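Local coordinates for multifunctional non-homologous end joining DNA repair protein LigD (Mycobacterium tuberculosis, PDB 2IRX) that probably works with Ku to repair DNA double-strand breaks by end joining, its polymerase domain, the part described here, filling gaps with nucleotides before ligation, at residues 172-177 with 254-259; 54-59 with 106-111; 166-171 with 184-189; 138-143 with 228-233. All blocks are in the same frame, centred on the assembly; numbering follows the deposited sequence.

Contact 1. Residues 172-177 with 254-259; sequences PVTSGS and VAAPRT. With GTP (guanosine-5'-triphosphate), chain C.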
# COMPACT_ATOMS: atom_id res chain seq x y z
N PRO A 172 -5.28 7.06 8.36
CA PRO A 172 -4.39 7.73 7.40
C PRO A 172 -2.98 7.14 7.35
O PRO A 172 -2.42 6.73 8.39
CB PRO A 172 -4.31 9.16 7.94
CG PRO A 172 -4.42 8.99 9.46
CD PRO A 172 -5.21 7.68 9.70
N VAL A 173 -2.43 7.16 6.15
CA VAL A 173 -1.09 6.63 5.87
C VAL A 173 -0.39 7.65 4.96
O VAL A 173 -0.88 7.96 3.87
CB VAL A 173 -1.16 5.23 5.17
CG1 VAL A 173 0.26 4.74 4.76
CG2 VAL A 173 -1.89 4.18 6.06
N THR A 174 0.74 8.19 5.39
CA THR A 174 1.55 8.98 4.45
C THR A 174 2.20 7.97 3.47
O THR A 174 2.79 6.98 3.90
CB THR A 174 2.61 9.93 5.15
OG1 THR A 174 3.32 9.22 6.20
CG2 THR A 174 1.92 11.19 5.72
N SER A 175 2.05 8.20 2.17
CA SER A 175 2.43 7.18 1.18
C SER A 175 3.91 6.82 1.11
O SER A 175 4.28 5.77 0.59
CB SER A 175 1.99 7.60 -0.23
OG SER A 175 2.85 8.62 -0.69
N GLY A 176 4.77 7.73 1.59
CA GLY A 176 6.22 7.61 1.46
C GLY A 176 6.75 8.35 0.24
O GLY A 176 7.95 8.49 0.06
N SER A 177 5.82 8.83 -0.59
CA SER A 177 6.19 9.49 -1.83
C SER A 177 5.68 10.94 -1.77
O SER A 177 6.33 11.77 -1.17
CB SER A 177 5.67 8.68 -3.02
OG SER A 177 6.00 9.29 -4.27
N VAL A 254 8.73 5.31 3.78
CA VAL A 254 7.82 4.21 4.01
C VAL A 254 6.36 4.71 3.88
O VAL A 254 6.06 5.90 4.23
CB VAL A 254 8.06 3.58 5.43
CG1 VAL A 254 6.95 2.63 5.84
CG2 VAL A 254 9.43 2.87 5.51
N ALA A 255 5.47 3.83 3.41
CA ALA A 255 4.01 4.01 3.52
C ALA A 255 3.64 3.86 5.01
O ALA A 255 3.33 2.75 5.46
CB ALA A 255 3.26 3.01 2.63
N ALA A 256 3.73 4.97 5.76
CA ALA A 256 3.73 4.93 7.24
C ALA A 256 2.36 5.26 7.79
O ALA A 256 1.83 6.35 7.51
CB ALA A 256 4.72 5.94 7.82
N PRO A 257 1.78 4.33 8.59
CA PRO A 257 0.56 4.71 9.30
C PRO A 257 0.74 5.91 10.22
O PRO A 257 1.78 6.06 10.87
CB PRO A 257 0.19 3.45 10.09
CG PRO A 257 0.83 2.32 9.31
CD PRO A 257 2.14 2.92 8.80
N ARG A 258 -0.25 6.79 10.20
CA ARG A 258 -0.20 7.98 11.03
C ARG A 258 -1.42 8.07 11.95
O ARG A 258 -2.43 7.36 11.75
CB ARG A 258 -0.13 9.26 10.16
CG ARG A 258 0.92 9.26 9.00
CD ARG A 258 2.36 8.96 9.49
NE ARG A 258 2.91 10.04 10.31
CZ ARG A 258 3.66 11.04 9.85
NH1 ARG A 258 4.11 11.96 10.68
NH2 ARG A 258 3.97 11.09 8.56
N THR A 259 -1.35 8.96 12.93
CA THR A 259 -2.56 9.34 13.69
C THR A 259 -3.23 10.56 13.00
O THR A 259 -2.56 11.33 12.31
CB THR A 259 -2.27 9.66 15.17
OG1 THR A 259 -1.50 10.87 15.27
CG2 THR A 259 -1.50 8.49 15.85
PG GTP C . 2.42 9.03 -4.55
O1G GTP C . 2.19 9.50 -3.16
O2G GTP C . 1.22 9.30 -5.43
O3G GTP C . 3.69 9.58 -5.13
O3B GTP C . 2.68 7.43 -4.39
PB GTP C . 1.69 6.21 -4.69
O1B GTP C . 0.26 6.54 -4.39
O2B GTP C . 2.11 5.04 -3.89
O3A GTP C . 1.81 6.08 -6.27
PA GTP C . 2.51 5.00 -7.23
O1A GTP C . 3.65 4.30 -6.54
O2A GTP C . 2.91 5.79 -8.46
O5' GTP C . 1.34 3.98 -7.58
C5' GTP C . 0.10 4.39 -8.16
C4' GTP C . -0.65 3.15 -8.68
O4' GTP C . 0.10 2.41 -9.64
C3' GTP C . -0.98 2.17 -7.58
O3' GTP C . -2.17 1.56 -7.99
C2' GTP C . 0.17 1.15 -7.64
O2' GTP C . -0.06 -0.16 -7.13
C1' GTP C . 0.47 1.11 -9.13
N9 GTP C . 1.88 1.03 -9.55
C8 GTP C . 3.00 1.56 -8.97
N7 GTP C . 4.04 1.29 -9.78
C5 GTP C . 3.59 0.63 -10.88
C6 GTP C . 4.22 0.14 -12.03
O6 GTP C . 5.44 0.26 -12.17
N1 GTP C . 3.46 -0.48 -13.01
C2 GTP C . 2.09 -0.62 -12.86
N2 GTP C . 1.37 -1.25 -13.82
N3 GTP C . 1.46 -0.14 -11.72
C4 GTP C . 2.22 0.48 -10.75
O HOH W 1 5.66 8.43 5.03
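T174 and R258 meet beside the paired strand ends, in the close-packed part of the contact. NH2 of R258 lies 3.1 Å from OG1 of T174 in a nearly straight hydrogen bond, the hydroxyl at the guanidinium edge and in its plane. Bends at chi2 (-55°) and chi3 (-68°) bring NH2 alongside that hydroxyl; NH2 also donates to R269 O, and NH1 forms a salt bridge with E262. T174 and A256 form a hydrogen-bonded pair, with A256 N to T174 O at 2.9 Å, and R258 N reaches P172 O at 2.8 Å. The small CB of A256 fits beside T174 OG1. V173 and P257 make the neighbouring non-hydrogen-bonded pair, and CG1 of V173 lies 3.5 Å from C of A255. G176 suits the turn that follows, since a side chain there would collide with V254.

Beyond it the segments part, and S177, partly exposed, no longer touches 254-259. The serines face the nucleotide instead: OG of S175 donates to GTP O1G at 2.7 Å and accepts from S177 N, an ST turn. A strand end opening into a serine-glycine loop that holds the gamma-phosphate is consistent with the nucleotide site of a primase-polymerase domain.

Contact 2. Residues 54-59 with 106-111; sequences RKRWPN and AQQAAL. With GTP (guanosine-5'-triphosphate), chain C.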
# COMPACT_ATOMS: atom_id res chain seq x y z
N ARG A 54 5.48 -7.34 -6.65
CA ARG A 54 6.81 -6.86 -6.24
C ARG A 54 7.29 -5.80 -7.24
O ARG A 54 7.54 -6.11 -8.44
CB ARG A 54 7.81 -8.03 -6.18
CG ARG A 54 7.61 -9.09 -5.06
CD ARG A 54 6.58 -10.18 -5.43
NE ARG A 54 6.99 -10.93 -6.62
CZ ARG A 54 6.17 -11.36 -7.57
NH1 ARG A 54 4.87 -11.12 -7.49
NH2 ARG A 54 6.66 -12.04 -8.63
N LYS A 55 7.45 -4.57 -6.77
CA LYS A 55 8.20 -3.60 -7.55
C LYS A 55 9.69 -3.66 -7.16
O LYS A 55 10.09 -3.29 -6.03
CB LYS A 55 7.62 -2.20 -7.43
CG LYS A 55 8.02 -1.26 -8.58
CD LYS A 55 7.17 0.03 -8.58
CE LYS A 55 7.66 0.99 -9.68
NZ LYS A 55 6.78 2.24 -9.78
N ARG A 56 10.50 -4.11 -8.12
CA ARG A 56 11.90 -4.41 -7.88
C ARG A 56 12.86 -3.41 -8.51
O ARG A 56 12.66 -2.95 -9.63
CB ARG A 56 12.24 -5.84 -8.35
CG ARG A 56 11.33 -6.94 -7.68
CD ARG A 56 11.60 -8.30 -8.34
NE ARG A 56 12.99 -8.73 -8.15
CZ ARG A 56 13.59 -9.71 -8.84
NH1 ARG A 56 12.93 -10.40 -9.79
NH2 ARG A 56 14.86 -10.01 -8.57
N TRP A 57 13.91 -3.09 -7.76
CA TRP A 57 15.03 -2.27 -8.23
C TRP A 57 16.33 -3.07 -7.98
O TRP A 57 17.06 -2.79 -7.02
CB TRP A 57 15.07 -0.97 -7.42
CG TRP A 57 14.11 0.13 -7.82
CD1 TRP A 57 14.39 1.23 -8.61
CD2 TRP A 57 12.74 0.30 -7.37
NE1 TRP A 57 13.28 2.05 -8.69
CE2 TRP A 57 12.26 1.51 -7.95
CE3 TRP A 57 11.88 -0.46 -6.56
CZ2 TRP A 57 10.94 1.97 -7.74
CZ3 TRP A 57 10.56 0.01 -6.35
CH2 TRP A 57 10.11 1.21 -6.94
N PRO A 58 16.62 -4.07 -8.83
CA PRO A 58 17.78 -4.95 -8.58
C PRO A 58 19.14 -4.21 -8.46
O PRO A 58 20.05 -4.69 -7.78
CB PRO A 58 17.83 -5.86 -9.82
CG PRO A 58 16.42 -5.78 -10.43
CD PRO A 58 15.91 -4.40 -10.08
N ASN A 59 19.25 -3.07 -9.13
CA ASN A 59 20.45 -2.24 -9.05
C ASN A 59 20.22 -0.89 -8.34
O ASN A 59 20.95 0.08 -8.56
CB ASN A 59 21.04 -2.05 -10.47
CG ASN A 59 22.53 -2.37 -10.51
OD1 ASN A 59 23.11 -2.82 -9.53
ND2 ASN A 59 23.14 -2.15 -11.65
N ALA A 106 13.14 -8.96 0.51
CA ALA A 106 14.41 -8.23 0.60
C ALA A 106 15.48 -8.77 -0.39
O ALA A 106 16.13 -7.99 -1.10
CB ALA A 106 14.93 -8.21 2.05
N GLN A 107 15.66 -10.08 -0.41
CA GLN A 107 16.62 -10.75 -1.31
C GLN A 107 16.38 -10.40 -2.79
O GLN A 107 17.32 -10.25 -3.56
CB GLN A 107 16.59 -12.26 -1.10
CG GLN A 107 17.41 -13.13 -2.12
CD GLN A 107 18.85 -12.69 -2.40
OE1 GLN A 107 19.43 -13.10 -3.43
NE2 GLN A 107 19.43 -11.84 -1.55
N GLN A 108 15.10 -10.28 -3.14
CA GLN A 108 14.64 -9.92 -4.47
C GLN A 108 14.83 -8.43 -4.81
O GLN A 108 14.53 -7.99 -5.94
CB GLN A 108 13.16 -10.28 -4.58
CG GLN A 108 12.89 -11.81 -4.61
CD GLN A 108 13.22 -12.43 -5.96
OE1 GLN A 108 14.14 -13.25 -6.07
NE2 GLN A 108 12.45 -12.09 -6.97
N ALA A 109 15.24 -7.63 -3.82
CA ALA A 109 15.25 -6.17 -3.97
C ALA A 109 13.88 -5.62 -4.37
O ALA A 109 13.77 -4.67 -5.17
CB ALA A 109 16.32 -5.72 -4.98
N ALA A 110 12.84 -6.26 -3.82
CA ALA A 110 11.46 -5.86 -4.01
C ALA A 110 11.20 -4.77 -2.99
O ALA A 110 10.61 -5.03 -1.93
CB ALA A 110 10.51 -7.04 -3.79
N LEU A 111 11.71 -3.56 -3.29
CA LEU A 111 11.58 -2.45 -2.35
C LEU A 111 10.13 -2.20 -1.99
O LEU A 111 9.82 -1.89 -0.83
CB LEU A 111 12.19 -1.17 -2.94
CG LEU A 111 13.70 -1.24 -3.25
CD1 LEU A 111 14.22 0.12 -3.77
CD2 LEU A 111 14.53 -1.69 -2.02
PG GTP C . 2.42 9.03 -4.55
O1G GTP C . 2.19 9.50 -3.16
O2G GTP C . 1.22 9.30 -5.43
O3G GTP C . 3.69 9.58 -5.13
O3B GTP C . 2.68 7.43 -4.39
PB GTP C . 1.69 6.21 -4.69
O1B GTP C . 0.26 6.54 -4.39
O2B GTP C . 2.11 5.04 -3.89
O3A GTP C . 1.81 6.08 -6.27
PA GTP C . 2.51 5.00 -7.23
O1A GTP C . 3.65 4.30 -6.54
O2A GTP C . 2.91 5.79 -8.46
O5' GTP C . 1.34 3.98 -7.58
C5' GTP C . 0.10 4.39 -8.16
C4' GTP C . -0.65 3.15 -8.68
O4' GTP C . 0.10 2.41 -9.64
C3' GTP C . -0.98 2.17 -7.58
O3' GTP C . -2.17 1.56 -7.99
C2' GTP C . 0.17 1.15 -7.64
O2' GTP C . -0.06 -0.16 -7.13
C1' GTP C . 0.47 1.11 -9.13
N9 GTP C . 1.88 1.03 -9.55
C8 GTP C . 3.00 1.56 -8.97
N7 GTP C . 4.04 1.29 -9.78
C5 GTP C . 3.59 0.63 -10.88
C6 GTP C . 4.22 0.14 -12.03
O6 GTP C . 5.44 0.26 -12.17
N1 GTP C . 3.46 -0.48 -13.01
C2 GTP C . 2.09 -0.62 -12.86
N2 GTP C . 1.37 -1.25 -13.82
N3 GTP C . 1.46 -0.14 -11.72
C4 GTP C . 2.22 0.48 -10.75
O HOH W 2 9.74 -11.01 -7.07
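R56 lies across the end of helix 99-107 and meets Q108 with both its edge and one face. Its CB starts 3.7 Å from O of A109, and CG then passes over CA of A110. The chain runs straight at chi2 and bends at chi3 (62°), which carries CD past the carbonyl of Q108. NE donates to Q108 O at 2.8 Å, close to the guanidinium plane and on a lone pair of that oxygen, while NH2 adds a weak second bond to it. CZ lies 3.2 Å from NE2 of Q108, whose amide nitrogen sits over the centre of the guanidinium face, the two planes 34° apart. NH1 turns to a salt bridge with E68, which also pairs with R54.

Positive phi at A109 closes the helix in a Schellman motif, and beyond the last turn A109 O accepts from W57 N at 3.0 Å. Alanines keep the turn slim, with CB of A110 against CB of R54 at 3.7 Å. L111 crosses the W57 side chain, its CD1 3.7 Å from CE3. A water joins NE of R54 to NE2 of Q108.

K55, the residue before R56, extends fully the other way, and NZ donates to N7 of GTP at 2.9 Å. Carbonyls at a helix C-terminus carry partial negative charge, so an arginine there is probably favoured; R56, in a stretch thought to touch target DNA, is thus held by neutral and acidic partners together, beside a lysine that donates to N7 of the guanine and weakly to O6.

Contact 3. Residues 166-171 with 184-189; sequences IGLVTF and TPLDEP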
# COMPACT_ATOMS: atom_id res chain seq x y z
N ILE A 166 -21.42 7.17 7.65
CA ILE A 166 -21.88 5.81 7.34
C ILE A 166 -21.45 4.84 8.47
O ILE A 166 -21.69 3.63 8.41
CB ILE A 166 -21.26 5.31 5.99
CG1 ILE A 166 -21.49 6.32 4.86
CG2 ILE A 166 -21.78 3.90 5.59
CD1 ILE A 166 -20.58 6.09 3.64
N GLY A 167 -20.82 5.39 9.51
CA GLY A 167 -20.31 4.57 10.61
C GLY A 167 -19.00 3.85 10.28
O GLY A 167 -18.62 2.92 11.00
N LEU A 168 -18.32 4.28 9.22
CA LEU A 168 -17.01 3.71 8.85
C LEU A 168 -15.84 4.51 9.43
O LEU A 168 -15.89 5.74 9.51
CB LEU A 168 -16.87 3.56 7.33
CG LEU A 168 -17.87 2.64 6.60
CD1 LEU A 168 -17.68 2.70 5.10
CD2 LEU A 168 -17.79 1.19 7.10
N VAL A 169 -14.81 3.78 9.88
CA VAL A 169 -13.60 4.37 10.45
C VAL A 169 -12.53 4.45 9.36
O VAL A 169 -12.45 3.56 8.51
CB VAL A 169 -13.07 3.54 11.68
CG1 VAL A 169 -12.74 2.11 11.30
CG2 VAL A 169 -11.82 4.18 12.28
N THR A 170 -11.70 5.49 9.40
CA THR A 170 -10.67 5.72 8.39
C THR A 170 -9.31 5.94 9.07
O THR A 170 -9.21 6.69 10.06
CB THR A 170 -11.06 6.94 7.51
OG1 THR A 170 -12.40 6.76 7.04
CG2 THR A 170 -10.12 7.08 6.32
N PHE A 171 -8.29 5.27 8.53
CA PHE A 171 -6.90 5.33 9.01
C PHE A 171 -6.05 6.02 7.96
O PHE A 171 -6.11 5.62 6.79
CB PHE A 171 -6.37 3.91 9.21
CG PHE A 171 -7.08 3.14 10.28
CD1 PHE A 171 -6.63 3.20 11.60
CD2 PHE A 171 -8.20 2.38 9.97
CE1 PHE A 171 -7.29 2.48 12.61
CE2 PHE A 171 -8.88 1.67 10.97
CZ PHE A 171 -8.42 1.72 12.29
N THR A 184 -10.19 2.14 5.09
CA THR A 184 -11.33 1.94 5.98
C THR A 184 -11.74 0.47 5.93
O THR A 184 -12.02 -0.04 4.85
CB THR A 184 -12.50 2.99 5.78
OG1 THR A 184 -13.79 2.35 5.63
CG2 THR A 184 -12.23 3.99 4.71
N PRO A 185 -11.71 -0.21 7.10
CA PRO A 185 -12.09 -1.62 7.18
C PRO A 185 -13.59 -1.78 6.92
O PRO A 185 -14.38 -0.95 7.38
CB PRO A 185 -11.74 -2.02 8.62
CG PRO A 185 -11.73 -0.74 9.40
CD PRO A 185 -11.31 0.33 8.42
N LEU A 186 -13.95 -2.81 6.16
CA LEU A 186 -15.34 -3.13 5.88
C LEU A 186 -15.74 -4.31 6.77
O LEU A 186 -15.15 -5.40 6.70
CB LEU A 186 -15.55 -3.48 4.40
CG LEU A 186 -15.26 -2.37 3.39
CD1 LEU A 186 -15.17 -2.93 1.98
CD2 LEU A 186 -16.31 -1.26 3.49
N ASP A 187 -16.73 -4.06 7.62
CA ASP A 187 -17.21 -5.03 8.60
C ASP A 187 -17.93 -6.20 7.93
O ASP A 187 -17.72 -7.36 8.29
CB ASP A 187 -18.14 -4.35 9.61
CG ASP A 187 -17.40 -3.39 10.54
OD1 ASP A 187 -16.22 -3.66 10.90
OD2 ASP A 187 -18.02 -2.36 10.92
N GLU A 188 -18.79 -5.87 6.97
CA GLU A 188 -19.52 -6.87 6.18
C GLU A 188 -18.88 -7.03 4.80
O GLU A 188 -18.23 -6.11 4.30
CB GLU A 188 -21.00 -6.47 6.05
CG GLU A 188 -21.23 -5.05 5.50
CD GLU A 188 -22.70 -4.71 5.33
OE1 GLU A 188 -23.00 -3.69 4.66
OE2 GLU A 188 -23.57 -5.45 5.85
N PRO A 189 -19.07 -8.22 4.16
CA PRO A 189 -18.50 -8.48 2.83
C PRO A 189 -19.09 -7.57 1.75
O PRO A 189 -20.31 -7.34 1.72
CB PRO A 189 -18.89 -9.94 2.56
CG PRO A 189 -19.29 -10.52 3.89
CD PRO A 189 -19.85 -9.37 4.66
O HOH W 3 -15.01 1.06 9.32
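Water 3 joins V169 to P185: it accepts from V169 N at 2.8 Å and donates to P185 O at 2.9 Å. No direct hydrogen bond passes between the two segments, so this water supplies the polar link before the chain pairs with strand 180-186.

The rest is carbon packing. P185 offers its ring to two side chains: CG meets CG1 of V169 at 3.6 Å, and CD lies 3.8 Å from CE2 of F171, in the plane of the aromatic ring and at its edge. A proline suits this position because its ring is rigid and apolar and, having no N-H, it leaves no donor to satisfy on this edge, while its O takes the water. V169 turns CG1 into the position between its backbone N and carbonyl carbon (chi1 60°), which brings that methyl against CG and CD of the proline.

L168 and T170 both approach T184, whose side chain is doubtfully placed, and CD1 of L168 reaches toward CD2 of L186 in a looser touch. L163 of helix 149-164 packs on T170, T184 and L168.

G167, at positive phi, closes that helix with a Schellman motif. The whole is a helix-to-strand connection, in which the chain leaving the helix lies against the far end of a hairpin strand and then pairs with it, F171 bonding to Y183.

Contact 4. Residues 138-143 with 228-233; sequences VFDLDP and FVDWSQ. With MN (manganese (II) ion), chain B; GTP (guanosine-5'-triphosphate), chain C.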
# COMPACT_ATOMS: atom_id res chain seq x y z
N VAL A 138 -9.78 1.67 -0.08
CA VAL A 138 -8.61 2.55 -0.13
C VAL A 138 -8.88 3.80 -0.99
O VAL A 138 -9.55 3.73 -2.03
CB VAL A 138 -7.31 1.80 -0.65
CG1 VAL A 138 -7.41 1.43 -2.14
CG2 VAL A 138 -6.02 2.65 -0.39
N PHE A 139 -8.32 4.92 -0.55
CA PHE A 139 -8.32 6.16 -1.30
C PHE A 139 -6.87 6.61 -1.44
O PHE A 139 -6.11 6.63 -0.47
CB PHE A 139 -9.13 7.24 -0.58
CG PHE A 139 -10.60 6.91 -0.46
CD1 PHE A 139 -11.52 7.38 -1.42
CD2 PHE A 139 -11.06 6.17 0.61
CE1 PHE A 139 -12.90 7.06 -1.32
CE2 PHE A 139 -12.44 5.86 0.75
CZ PHE A 139 -13.35 6.31 -0.23
N ASP A 140 -6.52 6.94 -2.67
CA ASP A 140 -5.18 7.37 -3.03
C ASP A 140 -5.28 8.88 -3.31
O ASP A 140 -5.87 9.31 -4.31
CB ASP A 140 -4.71 6.53 -4.24
CG ASP A 140 -3.32 6.93 -4.74
OD1 ASP A 140 -2.63 7.72 -4.08
OD2 ASP A 140 -2.90 6.42 -5.82
N LEU A 141 -4.72 9.68 -2.42
CA LEU A 141 -4.82 11.14 -2.56
C LEU A 141 -3.51 11.69 -3.13
O LEU A 141 -2.45 11.61 -2.47
CB LEU A 141 -5.09 11.82 -1.20
CG LEU A 141 -6.54 11.90 -0.67
CD1 LEU A 141 -7.23 10.54 -0.60
CD2 LEU A 141 -6.60 12.60 0.69
N ASP A 142 -3.60 12.29 -4.33
CA ASP A 142 -2.47 12.87 -5.05
C ASP A 142 -2.56 14.40 -5.12
O ASP A 142 -3.55 14.92 -5.62
CB ASP A 142 -2.45 12.35 -6.49
CG ASP A 142 -2.12 10.88 -6.56
OD1 ASP A 142 -1.66 10.36 -5.55
OD2 ASP A 142 -2.36 10.25 -7.61
N PRO A 143 -1.52 15.09 -4.66
CA PRO A 143 -1.46 16.56 -4.75
C PRO A 143 -1.16 17.02 -6.18
O PRO A 143 -0.21 16.53 -6.82
CB PRO A 143 -0.33 16.92 -3.77
CG PRO A 143 0.58 15.73 -3.81
CD PRO A 143 -0.30 14.52 -4.04
N PHE A 228 -6.34 15.15 -6.15
CA PHE A 228 -7.06 14.10 -6.87
C PHE A 228 -7.31 12.94 -5.90
O PHE A 228 -6.36 12.38 -5.33
CB PHE A 228 -6.27 13.67 -8.10
CG PHE A 228 -6.74 12.40 -8.75
CD1 PHE A 228 -8.10 12.13 -8.94
CD2 PHE A 228 -5.81 11.47 -9.22
CE1 PHE A 228 -8.52 10.95 -9.56
CE2 PHE A 228 -6.21 10.29 -9.85
CZ PHE A 228 -7.58 10.02 -10.02
N VAL A 229 -8.58 12.65 -5.66
CA VAL A 229 -8.97 11.59 -4.74
C VAL A 229 -9.22 10.39 -5.63
O VAL A 229 -10.29 10.24 -6.21
CB VAL A 229 -10.24 11.96 -3.91
CG1 VAL A 229 -10.75 10.75 -3.09
CG2 VAL A 229 -9.99 13.17 -3.03
N ASP A 230 -8.20 9.54 -5.76
CA ASP A 230 -8.29 8.38 -6.64
C ASP A 230 -9.01 7.25 -5.91
O ASP A 230 -8.49 6.67 -4.96
CB ASP A 230 -6.91 7.97 -7.15
CG ASP A 230 -6.95 6.97 -8.31
OD1 ASP A 230 -8.02 6.46 -8.68
OD2 ASP A 230 -5.87 6.69 -8.84
N TRP A 231 -10.21 6.96 -6.39
CA TRP A 231 -11.11 5.93 -5.85
C TRP A 231 -11.01 4.59 -6.60
O TRP A 231 -11.62 3.59 -6.21
CB TRP A 231 -12.56 6.45 -5.96
CG TRP A 231 -12.82 7.03 -7.34
CD1 TRP A 231 -12.70 8.36 -7.72
CD2 TRP A 231 -13.21 6.32 -8.53
NE1 TRP A 231 -12.99 8.50 -9.06
CE2 TRP A 231 -13.30 7.26 -9.58
CE3 TRP A 231 -13.47 4.96 -8.81
CZ2 TRP A 231 -13.69 6.90 -10.89
CZ3 TRP A 231 -13.83 4.60 -10.13
CH2 TRP A 231 -13.93 5.57 -11.14
N SER A 232 -10.25 4.59 -7.70
CA SER A 232 -10.29 3.48 -8.64
C SER A 232 -9.47 2.26 -8.23
O SER A 232 -9.63 1.19 -8.82
CB SER A 232 -9.89 3.93 -10.06
OG SER A 232 -8.49 4.22 -10.12
N GLN A 233 -8.61 2.40 -7.21
CA GLN A 233 -7.76 1.29 -6.78
C GLN A 233 -8.55 0.31 -5.94
O GLN A 233 -8.04 -0.72 -5.52
CB GLN A 233 -6.49 1.78 -6.08
CG GLN A 233 -5.47 2.36 -7.03
CD GLN A 233 -4.51 3.34 -6.37
OE1 GLN A 233 -3.93 3.04 -5.32
NE2 GLN A 233 -4.30 4.50 -7.00
MN MN B . -0.76 8.46 -5.00
PG GTP C . 2.42 9.03 -4.55
O1G GTP C . 2.19 9.50 -3.16
O2G GTP C . 1.22 9.30 -5.43
O3G GTP C . 3.69 9.58 -5.13
O3B GTP C . 2.68 7.43 -4.39
PB GTP C . 1.69 6.21 -4.69
O1B GTP C . 0.26 6.54 -4.39
O2B GTP C . 2.11 5.04 -3.89
O3A GTP C . 1.81 6.08 -6.27
PA GTP C . 2.51 5.00 -7.23
O1A GTP C . 3.65 4.30 -6.54
O2A GTP C . 2.91 5.79 -8.46
O5' GTP C . 1.34 3.98 -7.58
C5' GTP C . 0.10 4.39 -8.16
C4' GTP C . -0.65 3.15 -8.68
O4' GTP C . 0.10 2.41 -9.64
C3' GTP C . -0.98 2.17 -7.58
O3' GTP C . -2.17 1.56 -7.99
C2' GTP C . 0.17 1.15 -7.64
O2' GTP C . -0.06 -0.16 -7.13
C1' GTP C . 0.47 1.11 -9.13
N9 GTP C . 1.88 1.03 -9.55
C8 GTP C . 3.00 1.56 -8.97
N7 GTP C . 4.04 1.29 -9.78
C5 GTP C . 3.59 0.63 -10.88
C6 GTP C . 4.22 0.14 -12.03
O6 GTP C . 5.44 0.26 -12.17
N1 GTP C . 3.46 -0.48 -13.01
C2 GTP C . 2.09 -0.62 -12.86
N2 GTP C . 1.37 -1.25 -13.82
N3 GTP C . 1.46 -0.14 -11.72
C4 GTP C . 2.22 0.48 -10.75
O HOH W 4 -8.67 3.99 -4.66
O HOH W 5 -1.02 7.91 -7.07
O HOH W 6 -0.61 9.34 -2.66
O HOH W 7 -3.60 7.90 -8.67
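D140 and D230 are paired through their backbones, D140 N donating to D230 O and D230 N to D140 O, and D142 repeats the pattern with F228. These hydrogen-bonded pairs hold the two strands antiparallel and put the three aspartates on one face. Water 4 extends the pairing where the strands diverge, bridging V138 O, D230 O and Q233 N.

Metal bonds dominate that face. The manganese ion takes OD1 of D140 and OD1 of D142 at 2.2 Å each, GTP O2G and O1B, and two waters, a six-fold shell. Different first torsions, chi1 178° in D140 and -68° in D142, make the two OD1 atoms converge on one ion. Short acidic side chains suit a metal held this close to the strand.

The second carboxylate oxygens are held by hydrogen bonds. NE2 of Q233 donates to OD2 of D140 at 2.7 Å, on its anti lone pair and in the amide plane, with carboxylate and amide planes 70° apart. Water 5 binds OD2 of both D140 and D142, and water 7 links D142 to D230. D230 OD1 takes both N and OG of S232, the former making an Asx turn, which fixes this carboxylate's rotation.

Apolar contacts fill the other face: CG1 of V229 lies 3.8 Å from CD1 of F139 and near L141, under helix 149-164. D140 and D142 form a DxD pair on manganese, and with D230, a likely ligand of a second manganese, the arrangement is consistent with the two-metal catalytic site of archaeo-eukaryotic primase-polymerases.

Contacts 1 and 4 are buried, while contacts 2 and 3 lie farther from the centre of the chain and are only partly buried, their centres about 32 Å apart. Contacts 1, 3 and 4 belong to one mixed sheet: contact 3 touches the hairpin of strands 171-174 and 180-186, and strand 180-186 also borders strand 129-143 of contact 4. Contact 2 joins a separate antiparallel sheet to a helix end. GTP ties three of them together, contact 1 holding gamma-phosphate oxygens by hydroxyls, contact 4 coordinating its phosphates through manganese, and contact 2 meeting the base with a lysine. Contact 3 has no ligand and relies on carbon packing and water.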